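Local coordinates for adhesin LabA (PDB 6GMM), which is a Helicobacter pylori outer-membrane adhesin whose exodomain recognises LacdiNAc sugars, probably helping the bacterium attach to the gastric mucosa, at residues L12-T17 against H442-Q446; Y19-N23 against N434-D438; V75-A79 against S221-G225; G332-G336 against W347-Y353. One frame throughout, in Å; residues are numbered along the deposited sequence.

Contact 1 (L12-T17 against H442-Q446); sequences LNNLLT and HSQVQ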
loop_
_atom_site.group_PDB
_atom_site.type_symbol
_atom_site.label_atom_id
_atom_site.label_comp_id
_atom_site.label_asym_id
_atom_site.label_seq_id
_atom_site.Cartn_x
_atom_site.Cartn_y
_atom_site.Cartn_z
ATOM N N LEU A 12 -22.249 -19.163 -22.339
ATOM C CA LEU A 12 -21.622 -18.900 -23.624
ATOM C C LEU A 12 -20.896 -17.571 -23.591
ATOM O O LEU A 12 -19.736 -17.516 -24.005
ATOM C CB LEU A 12 -22.649 -18.957 -24.766
ATOM C CG LEU A 12 -22.162 -18.628 -26.182
ATOM C CD1 LEU A 12 -21.196 -19.680 -26.714
ATOM C CD2 LEU A 12 -23.340 -18.479 -27.129
ATOM N N ASN A 13 -21.548 -16.522 -23.031
ATOM C CA ASN A 13 -20.969 -15.181 -22.921
ATOM C C ASN A 13 -19.643 -15.173 -22.183
ATOM O O ASN A 13 -18.700 -14.534 -22.653
ATOM C CB ASN A 13 -21.949 -14.169 -22.320
ATOM C CG ASN A 13 -21.415 -12.751 -22.299
ATOM O OD1 ASN A 13 -20.826 -12.249 -23.270
ATOM N ND2 ASN A 13 -21.587 -12.081 -21.178
ATOM N N ASN A 14 -19.548 -15.915 -21.074
ATOM C CA ASN A 14 -18.300 -15.954 -20.316
ATOM C C ASN A 14 -17.199 -16.703 -21.069
ATOM O O ASN A 14 -16.037 -16.297 -20.990
ATOM C CB ASN A 14 -18.506 -16.467 -18.879
ATOM C CG ASN A 14 -19.365 -15.552 -18.031
ATOM O OD1 ASN A 14 -19.233 -14.307 -18.035
ATOM N ND2 ASN A 14 -20.248 -16.160 -17.259
ATOM N N LEU A 15 -17.571 -17.705 -21.878
ATOM C CA LEU A 15 -16.630 -18.435 -22.728
ATOM C C LEU A 15 -16.108 -17.483 -23.827
ATOM O O LEU A 15 -14.935 -17.544 -24.187
ATOM C CB LEU A 15 -17.313 -19.653 -23.384
ATOM C CG LEU A 15 -17.539 -20.906 -22.519
ATOM C CD1 LEU A 15 -18.563 -21.834 -23.181
ATOM C CD2 LEU A 15 -16.242 -21.677 -22.314
ATOM N N LEU A 16 -16.988 -16.609 -24.347
ATOM C CA LEU A 16 -16.642 -15.642 -25.388
ATOM C C LEU A 16 -15.642 -14.612 -24.870
ATOM O O LEU A 16 -14.642 -14.346 -25.536
ATOM C CB LEU A 16 -17.892 -14.969 -25.951
ATOM C CG LEU A 16 -18.753 -15.837 -26.891
ATOM C CD1 LEU A 16 -20.008 -15.095 -27.315
ATOM C CD2 LEU A 16 -17.965 -16.295 -28.109
ATOM N N THR A 17 -15.891 -14.093 -23.657
ATOM C CA THR A 17 -15.035 -13.147 -22.927
ATOM C C THR A 17 -13.659 -13.779 -22.701
ATOM O O THR A 17 -12.640 -13.201 -23.098
ATOM C CB THR A 17 -15.762 -12.745 -21.651
ATOM O OG1 THR A 17 -16.891 -11.969 -22.045
ATOM C CG2 THR A 17 -14.880 -11.924 -20.663
ATOM N N HIS A 442 -20.734 -11.359 -30.751
ATOM C CA HIS A 442 -20.352 -11.343 -29.329
ATOM C C HIS A 442 -21.210 -10.335 -28.558
ATOM O O HIS A 442 -21.855 -10.731 -27.597
ATOM C CB HIS A 442 -18.853 -11.019 -29.168
ATOM C CG HIS A 442 -18.297 -11.202 -27.783
ATOM N ND1 HIS A 442 -16.987 -10.851 -27.487
ATOM C CD2 HIS A 442 -18.881 -11.690 -26.661
ATOM C CE1 HIS A 442 -16.816 -11.150 -26.209
ATOM N NE2 HIS A 442 -17.936 -11.625 -25.659
ATOM N N SER A 443 -21.269 -9.069 -29.033
ATOM C CA SER A 443 -22.104 -7.996 -28.487
ATOM C C SER A 443 -23.552 -8.452 -28.376
ATOM O O SER A 443 -24.169 -8.289 -27.325
ATOM C CB SER A 443 -22.035 -6.757 -29.375
ATOM O OG SER A 443 -20.803 -6.077 -29.196
ATOM N N GLN A 444 -24.068 -9.066 -29.443
ATOM C CA GLN A 444 -25.415 -9.620 -29.507
ATOM C C GLN A 444 -25.658 -10.636 -28.405
ATOM O O GLN A 444 -26.665 -10.525 -27.724
ATOM C CB GLN A 444 -25.682 -10.238 -30.873
ATOM C CG GLN A 444 -26.261 -9.244 -31.858
ATOM C CD GLN A 444 -26.648 -9.894 -33.160
ATOM O OE1 GLN A 444 -25.887 -10.673 -33.748
ATOM N NE2 GLN A 444 -27.815 -9.535 -33.671
ATOM N N VAL A 445 -24.709 -11.567 -28.175
ATOM C CA VAL A 445 -24.807 -12.591 -27.136
ATOM C C VAL A 445 -24.776 -11.943 -25.753
ATOM O O VAL A 445 -25.657 -12.212 -24.935
ATOM C CB VAL A 445 -23.749 -13.714 -27.351
ATOM C CG1 VAL A 445 -23.501 -14.545 -26.089
ATOM C CG2 VAL A 445 -24.169 -14.610 -28.506
ATOM N N GLN A 446 -23.795 -11.041 -25.529
ATOM C CA GLN A 446 -23.553 -10.260 -24.318
ATOM C C GLN A 446 -24.844 -9.529 -23.931
ATOM O O GLN A 446 -25.269 -9.577 -22.772
ATOM C CB GLN A 446 -22.445 -9.236 -24.623
ATOM C CG GLN A 446 -21.451 -8.954 -23.504
ATOM C CD GLN A 446 -20.119 -8.481 -24.070
ATOM O OE1 GLN A 446 -20.043 -7.781 -25.103
ATOM N NE2 GLN A 446 -19.032 -8.864 -23.406
#

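Contact 2 (Y19-N23 against N434-D438); sequences YSVLN and NYYID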
loop_
_atom_site.group_PDB
_atom_site.type_symbol
_atom_site.label_atom_id
_atom_site.label_comp_id
_atom_site.label_asym_id
_atom_site.label_seq_id
_atom_site.Cartn_x
_atom_site.Cartn_y
_atom_site.Cartn_z
ATOM N N TYR A 19 -12.349 -16.365 -24.269
ATOM C CA TYR A 19 -11.778 -16.639 -25.583
ATOM C C TYR A 19 -11.145 -15.351 -26.143
ATOM O O TYR A 19 -9.975 -15.359 -26.521
ATOM C CB TYR A 19 -12.905 -17.138 -26.524
ATOM C CG TYR A 19 -12.513 -17.409 -27.962
ATOM C CD1 TYR A 19 -12.698 -16.443 -28.949
ATOM C CD2 TYR A 19 -12.073 -18.667 -28.362
ATOM C CE1 TYR A 19 -12.355 -16.689 -30.281
ATOM C CE2 TYR A 19 -11.730 -18.925 -29.691
ATOM C CZ TYR A 19 -11.886 -17.936 -30.651
ATOM O OH TYR A 19 -11.605 -18.182 -31.981
ATOM N N SER A 20 -11.938 -14.267 -26.212
ATOM C CA SER A 20 -11.554 -12.967 -26.762
ATOM C C SER A 20 -10.264 -12.420 -26.154
ATOM O O SER A 20 -9.387 -11.963 -26.902
ATOM C CB SER A 20 -12.682 -11.962 -26.571
ATOM O OG SER A 20 -12.288 -10.689 -27.051
ATOM N N VAL A 21 -10.170 -12.472 -24.792
ATOM C CA VAL A 21 -9.064 -12.010 -23.969
ATOM C C VAL A 21 -7.809 -12.876 -24.191
ATOM O O VAL A 21 -6.716 -12.330 -24.400
ATOM C CB VAL A 21 -9.512 -11.945 -22.478
ATOM C CG1 VAL A 21 -8.335 -11.988 -21.500
ATOM C CG2 VAL A 21 -10.399 -10.729 -22.223
ATOM N N LEU A 22 -7.972 -14.219 -24.170
ATOM C CA LEU A 22 -6.867 -15.141 -24.384
ATOM C C LEU A 22 -6.353 -14.997 -25.829
ATOM O O LEU A 22 -5.148 -15.090 -26.080
ATOM C CB LEU A 22 -7.333 -16.568 -24.071
ATOM C CG LEU A 22 -6.325 -17.707 -24.123
ATOM C CD1 LEU A 22 -5.088 -17.393 -23.325
ATOM C CD2 LEU A 22 -6.946 -18.974 -23.603
ATOM N N ASN A 23 -7.252 -14.669 -26.750
ATOM C CA ASN A 23 -6.868 -14.472 -28.131
ATOM C C ASN A 23 -6.001 -13.227 -28.291
ATOM O O ASN A 23 -4.901 -13.338 -28.829
ATOM C CB ASN A 23 -8.076 -14.427 -29.053
ATOM C CG ASN A 23 -7.669 -14.549 -30.495
ATOM O OD1 ASN A 23 -6.814 -15.366 -30.858
ATOM N ND2 ASN A 23 -8.199 -13.673 -31.321
ATOM N N ASN A 434 -4.972 -19.703 -36.482
ATOM C CA ASN A 434 -5.299 -18.316 -36.226
ATOM C C ASN A 434 -6.758 -18.271 -35.831
ATOM O O ASN A 434 -7.622 -18.683 -36.607
ATOM C CB ASN A 434 -5.018 -17.470 -37.464
ATOM C CG ASN A 434 -3.700 -16.737 -37.408
ATOM O OD1 ASN A 434 -2.677 -17.256 -36.927
ATOM N ND2 ASN A 434 -3.700 -15.508 -37.910
ATOM N N TYR A 435 -7.026 -17.847 -34.595
ATOM C CA TYR A 435 -8.382 -17.811 -34.081
ATOM C C TYR A 435 -8.959 -16.421 -34.210
ATOM O O TYR A 435 -8.223 -15.427 -34.212
ATOM C CB TYR A 435 -8.443 -18.332 -32.644
ATOM C CG TYR A 435 -8.125 -19.807 -32.528
ATOM C CD1 TYR A 435 -9.131 -20.762 -32.592
ATOM C CD2 TYR A 435 -6.818 -20.245 -32.303
ATOM C CE1 TYR A 435 -8.848 -22.120 -32.453
ATOM C CE2 TYR A 435 -6.523 -21.602 -32.169
ATOM C CZ TYR A 435 -7.541 -22.537 -32.256
ATOM O OH TYR A 435 -7.261 -23.876 -32.161
ATOM N N TYR A 436 -10.274 -16.359 -34.406
ATOM C CA TYR A 436 -10.981 -15.109 -34.624
ATOM C C TYR A 436 -12.274 -15.107 -33.849
ATOM O O TYR A 436 -12.760 -16.161 -33.434
ATOM C CB TYR A 436 -11.247 -14.912 -36.145
ATOM C CG TYR A 436 -9.981 -14.879 -36.982
ATOM C CD1 TYR A 436 -9.315 -13.680 -37.230
ATOM C CD2 TYR A 436 -9.447 -16.047 -37.526
ATOM C CE1 TYR A 436 -8.139 -13.646 -37.977
ATOM C CE2 TYR A 436 -8.264 -16.026 -38.265
ATOM C CZ TYR A 436 -7.614 -14.822 -38.489
ATOM O OH TYR A 436 -6.452 -14.792 -39.220
ATOM N N ILE A 437 -12.820 -13.912 -33.643
ATOM C CA ILE A 437 -14.085 -13.696 -32.962
ATOM C C ILE A 437 -14.830 -12.532 -33.631
ATOM O O ILE A 437 -14.220 -11.499 -33.924
ATOM C CB ILE A 437 -13.944 -13.581 -31.407
ATOM C CG1 ILE A 437 -15.324 -13.474 -30.723
ATOM C CG2 ILE A 437 -12.970 -12.459 -30.941
ATOM C CD1 ILE A 437 -15.354 -13.801 -29.237
ATOM N N ASP A 438 -16.129 -12.726 -33.910
ATOM C CA ASP A 438 -16.984 -11.702 -34.496
ATOM C C ASP A 438 -17.521 -10.879 -33.353
ATOM O O ASP A 438 -18.314 -11.379 -32.541
ATOM C CB ASP A 438 -18.126 -12.344 -35.291
ATOM C CG ASP A 438 -18.907 -11.352 -36.123
ATOM O OD1 ASP A 438 -19.581 -10.471 -35.528
ATOM O OD2 ASP A 438 -18.869 -11.467 -37.354
#

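Contact 3 (V75-A79 against S221-G225); sequences VMSYA and SLWEG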
loop_
_atom_site.group_PDB
_atom_site.type_symbol
_atom_site.label_atom_id
_atom_site.label_comp_id
_atom_site.label_asym_id
_atom_site.label_seq_id
_atom_site.Cartn_x
_atom_site.Cartn_y
_atom_site.Cartn_z
ATOM N N VAL A 75 -0.023 14.073 19.453
ATOM C CA VAL A 75 -1.283 14.712 19.809
ATOM C C VAL A 75 -1.885 14.205 21.144
ATOM O O VAL A 75 -2.689 14.940 21.731
ATOM C CB VAL A 75 -2.310 14.672 18.637
ATOM C CG1 VAL A 75 -3.146 13.398 18.653
ATOM C CG2 VAL A 75 -3.193 15.918 18.647
ATOM N N MET A 76 -1.518 12.991 21.645
ATOM C CA MET A 76 -2.173 12.616 22.909
ATOM C C MET A 76 -1.220 12.215 24.103
ATOM O O MET A 76 -1.729 11.969 25.196
ATOM C CB MET A 76 -3.255 11.545 22.685
ATOM C CG MET A 76 -2.817 10.386 21.836
ATOM S SD MET A 76 -1.680 9.311 22.726
ATOM C CE MET A 76 -2.878 8.382 23.778
ATOM N N SER A 77 0.113 12.170 23.907
ATOM C CA SER A 77 1.087 11.803 24.948
ATOM C C SER A 77 0.996 12.713 26.193
ATOM O O SER A 77 1.097 12.236 27.339
ATOM C CB SER A 77 2.500 11.811 24.382
ATOM O OG SER A 77 2.849 13.103 23.899
ATOM N N TYR A 78 0.719 14.016 25.964
ATOM C CA TYR A 78 0.549 14.971 27.037
ATOM C C TYR A 78 -0.583 14.587 27.984
ATOM O O TYR A 78 -0.478 14.868 29.167
ATOM C CB TYR A 78 0.373 16.398 26.485
ATOM C CG TYR A 78 -1.039 16.794 26.128
ATOM C CD1 TYR A 78 -1.584 16.463 24.896
ATOM C CD2 TYR A 78 -1.810 17.556 27.001
ATOM C CE1 TYR A 78 -2.882 16.844 24.553
ATOM C CE2 TYR A 78 -3.108 17.943 26.671
ATOM C CZ TYR A 78 -3.649 17.568 25.452
ATOM O OH TYR A 78 -4.931 17.949 25.128
ATOM N N ALA A 79 -1.651 13.978 27.504
ATOM C CA ALA A 79 -2.744 13.631 28.404
ATOM C C ALA A 79 -2.628 12.211 28.972
ATOM O O ALA A 79 -3.558 11.722 29.617
ATOM C CB ALA A 79 -4.080 13.844 27.715
ATOM N N SER A 221 -14.529 15.768 24.515
ATOM C CA SER A 221 -13.204 15.295 24.942
ATOM C C SER A 221 -12.138 16.387 24.800
ATOM O O SER A 221 -12.473 17.540 24.526
ATOM C CB SER A 221 -12.777 14.073 24.138
ATOM O OG SER A 221 -12.140 14.476 22.937
ATOM N N LEU A 222 -10.853 16.008 24.969
ATOM C CA LEU A 222 -9.711 16.900 24.832
ATOM C C LEU A 222 -9.363 17.189 23.386
ATOM O O LEU A 222 -8.617 18.145 23.138
ATOM C CB LEU A 222 -8.469 16.319 25.526
ATOM C CG LEU A 222 -8.460 16.290 27.041
ATOM C CD1 LEU A 222 -7.358 15.387 27.519
ATOM C CD2 LEU A 222 -8.299 17.683 27.636
ATOM N N TRP A 223 -9.847 16.342 22.433
ATOM C CA TRP A 223 -9.576 16.488 21.013
ATOM C C TRP A 223 -10.865 16.550 20.212
ATOM O O TRP A 223 -11.805 15.791 20.480
ATOM C CB TRP A 223 -8.715 15.316 20.484
ATOM C CG TRP A 223 -7.575 14.911 21.381
ATOM C CD1 TRP A 223 -6.256 15.231 21.234
ATOM C CD2 TRP A 223 -7.651 14.027 22.506
ATOM N NE1 TRP A 223 -5.512 14.648 22.239
ATOM C CE2 TRP A 223 -6.343 13.899 23.030
ATOM C CE3 TRP A 223 -8.708 13.365 23.155
ATOM C CZ2 TRP A 223 -6.070 13.160 24.189
ATOM C CZ3 TRP A 223 -8.435 12.638 24.304
ATOM C CH2 TRP A 223 -7.131 12.538 24.806
ATOM N N GLU A 224 -10.888 17.418 19.186
ATOM C CA GLU A 224 -12.007 17.517 18.240
ATOM C C GLU A 224 -12.041 16.220 17.443
ATOM O O GLU A 224 -10.980 15.656 17.169
ATOM C CB GLU A 224 -11.804 18.696 17.277
ATOM C CG GLU A 224 -12.026 20.054 17.918
ATOM C CD GLU A 224 -13.464 20.394 18.266
ATOM O OE1 GLU A 224 -14.391 19.782 17.686
ATOM O OE2 GLU A 224 -13.662 21.301 19.103
ATOM N N GLY A 225 -13.236 15.723 17.136
ATOM C CA GLY A 225 -13.385 14.489 16.363
ATOM C C GLY A 225 -13.287 13.205 17.166
ATOM O O GLY A 225 -13.651 12.145 16.653
#

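Contact 4 (G332-G336 against W347-Y353); sequences GHLRG and WGAGCAY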
loop_
_atom_site.group_PDB
_atom_site.type_symbol
_atom_site.label_atom_id
_atom_site.label_comp_id
_atom_site.label_asym_id
_atom_site.label_seq_id
_atom_site.Cartn_x
_atom_site.Cartn_y
_atom_site.Cartn_z
ATOM N N GLY A 332 5.432 26.292 17.230
ATOM C CA GLY A 332 6.283 26.681 16.106
ATOM C C GLY A 332 7.329 25.677 15.664
ATOM O O GLY A 332 8.325 26.056 15.038
ATOM N N HIS A 333 7.103 24.393 15.952
ATOM C CA HIS A 333 8.008 23.348 15.496
ATOM C C HIS A 333 7.581 22.895 14.090
ATOM O O HIS A 333 6.577 22.202 13.941
ATOM C CB HIS A 333 8.006 22.164 16.464
ATOM C CG HIS A 333 8.518 22.492 17.827
ATOM N ND1 HIS A 333 8.543 21.540 18.824
ATOM C CD2 HIS A 333 9.025 23.653 18.309
ATOM C CE1 HIS A 333 9.040 22.151 19.885
ATOM N NE2 HIS A 333 9.342 23.427 19.625
ATOM N N LEU A 334 8.314 23.331 13.065
ATOM C CA LEU A 334 8.081 22.970 11.659
ATOM C C LEU A 334 9.416 22.550 11.034
ATOM O O LEU A 334 10.449 22.560 11.710
ATOM C CB LEU A 334 7.500 24.168 10.867
ATOM C CG LEU A 334 6.087 24.657 11.188
ATOM C CD1 LEU A 334 5.685 25.768 10.259
ATOM C CD2 LEU A 334 5.075 23.550 11.105
ATOM N N ARG A 335 9.401 22.224 9.732
ATOM C CA ARG A 335 10.592 21.843 8.984
ATOM C C ARG A 335 11.430 23.075 8.624
ATOM O O ARG A 335 10.892 24.185 8.585
ATOM C CB ARG A 335 10.196 21.071 7.714
ATOM C CG ARG A 335 9.549 19.723 7.990
ATOM C CD ARG A 335 8.795 19.181 6.778
ATOM N NE ARG A 335 8.377 17.805 7.041
ATOM C CZ ARG A 335 7.525 17.104 6.308
ATOM N NH1 ARG A 335 6.941 17.653 5.247
ATOM N NH2 ARG A 335 7.243 15.846 6.632
ATOM N N GLY A 336 12.726 22.852 8.374
ATOM C CA GLY A 336 13.716 23.849 7.963
ATOM C C GLY A 336 13.582 25.238 8.556
ATOM O O GLY A 336 13.008 26.129 7.926
ATOM N N TRP A 347 12.093 18.295 13.703
ATOM C CA TRP A 347 10.641 18.462 13.847
ATOM C C TRP A 347 9.926 18.225 12.520
ATOM O O TRP A 347 8.839 18.758 12.291
ATOM C CB TRP A 347 10.278 19.871 14.358
ATOM C CG TRP A 347 10.887 20.275 15.650
ATOM C CD1 TRP A 347 10.871 19.582 16.822
ATOM C CD2 TRP A 347 11.492 21.536 15.935
ATOM N NE1 TRP A 347 11.457 20.327 17.820
ATOM C CE2 TRP A 347 11.857 21.528 17.301
ATOM C CE3 TRP A 347 11.749 22.684 15.171
ATOM C CZ2 TRP A 347 12.478 22.617 17.915
ATOM C CZ3 TRP A 347 12.371 23.762 15.781
ATOM C CH2 TRP A 347 12.733 23.720 17.136
ATOM N N GLY A 348 10.555 17.440 11.668
ATOM C CA GLY A 348 10.075 17.107 10.334
ATOM C C GLY A 348 8.893 16.167 10.259
ATOM O O GLY A 348 8.171 16.206 9.272
ATOM N N ALA A 349 8.675 15.326 11.276
ATOM C CA ALA A 349 7.602 14.325 11.243
ATOM C C ALA A 349 6.419 14.586 12.156
ATOM O O ALA A 349 6.558 15.252 13.177
ATOM C CB ALA A 349 8.180 12.951 11.558
ATOM N N GLY A 350 5.279 13.992 11.819
ATOM C CA GLY A 350 4.098 14.048 12.669
ATOM C C GLY A 350 2.874 14.809 12.218
ATOM O O GLY A 350 2.668 15.068 11.023
ATOM N N CYS A 351 2.046 15.162 13.223
ATOM C CA CYS A 351 0.728 15.797 13.127
ATOM C C CYS A 351 0.705 17.091 12.317
ATOM O O CYS A 351 -0.351 17.437 11.785
ATOM C CB CYS A 351 0.140 15.994 14.519
ATOM S SG CYS A 351 1.338 16.597 15.737
ATOM N N ALA A 352 1.858 17.770 12.164
ATOM C CA ALA A 352 1.958 19.002 11.371
ATOM C C ALA A 352 1.835 18.721 9.865
ATOM O O ALA A 352 1.442 19.609 9.092
ATOM C CB ALA A 352 3.296 19.658 11.634
ATOM N N TYR A 353 2.242 17.511 9.444
ATOM C CA TYR A 353 2.288 17.130 8.031
ATOM C C TYR A 353 1.431 15.920 7.681
ATOM O O TYR A 353 1.634 15.350 6.625
ATOM C CB TYR A 353 3.768 16.911 7.615
ATOM C CG TYR A 353 4.607 18.147 7.855
ATOM C CD1 TYR A 353 4.551 19.232 6.982
ATOM C CD2 TYR A 353 5.405 18.260 8.983
ATOM C CE1 TYR A 353 5.280 20.395 7.223
ATOM C CE2 TYR A 353 6.120 19.430 9.250
ATOM C CZ TYR A 353 6.052 20.497 8.365
ATOM O OH TYR A 353 6.769 21.647 8.585
HETATM O O HOH W 1 6.432 19.390 13.409
HETATM O O HOH W 2 12.839 20.774 12.284
#

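Contact 1 (L12-T17 against H442-Q446)
The imidazole of His-442 overlaps the root of the Leu-16 side chain, with its NE2 3.4 Å from Leu-16 CB and its CD2 3.6 Å from Leu-16 CD1. The two side chains run past each other in opposite directions, each reaching toward the other's backbone. This is helix-to-helix packing between the first and last helices of the chain, 4-28 and 439-452, whose local axes approach to 9.7 Å and run roughly antiparallel at 141°. With CG anti to the backbone N (chi1 -170°), His-442 sends its ring out across the gap, although its CB does not point straight at the partner helix.

One turn further along, Val-445 presents the CG1 branch to two leucines, lying 3.7 Å from Leu-16 CD1 and somewhat farther from Leu-12 CD2; both leucines meet the valine nearly at right angles. Leu-415 of helix 412-415 also touches Leu-12 and Val-445, and Ile-402 and Ile-406 of helix 388-408 back Leu-12, making this the apolar side of the interface.

The other side is polar in composition but is held by van der Waals contact. The Asn-13 amide stands almost perpendicular to that of Gln-446, their planes 82° apart, and Asn-13 OD1 rests 3.4 Å from Gln-446 CG. Both Asn-13 OD1 and His-442 NE2 are buried here without a hydrogen-bonding partner in the model, probably at some energetic cost. Thr-17 OG1 lies in the plane of the imidazole at its edge, 3.8 Å from His-442 NE2, while bonding back to Asn-13 O at 3.2 Å from above the carbonyl plane.

Contact 2 (Y19-N23 against N434-D438)
Tyr-19 swings its CG anti to the backbone N (chi1 177°), carrying the phenol from its helix to the backbone of the strand, and Asn-23, one turn on, does the same (chi1 -167°) with its amide. Tyr-19 OH donates to Tyr-436 O at 2.7 Å, approaching from above the carbonyl plane. The same hydroxyl lies 3.2 Å from Tyr-435 CB, and the two tyrosine side chains cross at about a right angle. Asn-23 ND2 adds only a weak bond to Tyr-435 O, 3.4 Å long and bent to 131°. Two successive strand carbonyls are thus addressed by residues four apart on one helix face.

The arrangement is a helix laid across a beta hairpin: strand 433-437 pairs antiparallel with 419-423, and helix 4-28 packs against it, with local axes 9.0 Å apart. Val-419 of the partner strand and Ile-402 of helix 388-408 also touch Tyr-19. Nearer the helix than the hydroxyl, Ile-437 meets the edge of the phenol, its CB 3.7 Å from Tyr-19 CE1. The extended arm of Ile-437 then reaches CD1 on to Ser-20 CB, 4.2 Å away.

Contact 3 (V75-A79 against S221-G225)
Trp-223 pushes its indole edge-first toward the end of helix 57-76, where Val-75, Met-76, Tyr-78 and Ala-79 form the receiving surface. The pyrrole corner leads: NE1 donates to Val-75 O at 2.9 Å, with an N-H...O angle of 153°. The acceptor lies close to the indole plane, whereas the donor stands well above the plane of the carbonyl, 44° out of it.

The bumps that meet the indole are small. Met-76 uses CB, 3.6 Å from Trp-223 CZ2, while its bent chain carries the sulfur away; Val-75 CG2 borders Trp-223 CD1. Ala-79 CB faces the notch formed by Leu-222 CD1 and Trp-223 CZ2, at 3.6 and 4.1 Å. Leu-222 CB itself lies over one face of the indole, offset toward its rim. Tyr-78 slides past the indole in the opposite direction, bringing its OH to 3.9 Å from Leu-222 CB. The backbone leading into Trp-223 is held by an ST turn, in which Ser-221 OG accepts from Trp-223 N at 3.0 Å.

The contact fastens the loop between helices 188-205 and 234-237 to the end of helix 57-76. Phe-238 meets the indole edge-to-face, and Ile-237 of helix 234-237 also touches it; helix 316-323 closes in through Phe-318 and Leu-323 on Val-75 and Ser-322 on Trp-223.

Contact 4 (G332-G336 against W347-Y353)
Arg-335 grips Gly-348 O side-on with two nitrogens, NE and NH2, each 2.8 Å from that oxygen. NE lies on a lone pair in the carbonyl plane, whereas NH2 approaches nearly along the C=O axis. This pair of bonds fixes the rotation of the guanidinium, which lies flat on the Tyr-353 ring, planes 5° apart and centres 3.6 Å apart, a stacked cation-pi pair. Arg-335 N tethers the phenol hydroxyl, donating to Tyr-353 OH at 2.9 Å and 160°. The extended arginine chain lays CD over the same ring face as a CH-pi contact.

On the Trp-347 side of the contact, His-333 and the five-membered indole ring form an offset stack, centroids 3.8 Å apart and planes at 7°. One water links His-333 O to Trp-347 O, and a second links Leu-334 O to Trp-347 N. Between the stacks Leu-334 CB packs 3.5 Å from Tyr-353 OH.

Gly-350 to Tyr-353 form a type I beta turn that presents the tyrosine at the N-cap position before helix 354-366. The Cys-326–Cys-351 disulfide ties this turn to the chain just before helix 327-330, and Phe-145 of helix 128-145 touches Arg-335 and Ala-349.

In the fold
The four contacts fall into two pairs on opposite sides of the chain's centre. Contacts 1 and 2 have centres 12 Å apart, share helix 4-28 and touch through Leu-16 and His-442 against Ile-437; strand 433-437 leads directly into helix 439-452, so together they join the two ends of the chain. Contacts 3 and 4 lie between those ends in sequence, one following the other. Their centres are 18 Å apart, with nearest atoms about 5 Å apart but not touching. Contact 1 lies about 58 Å from contact 3, centre to centre. The elongated exodomain thus brings its termini together at one end, while loops pack among helices toward the other.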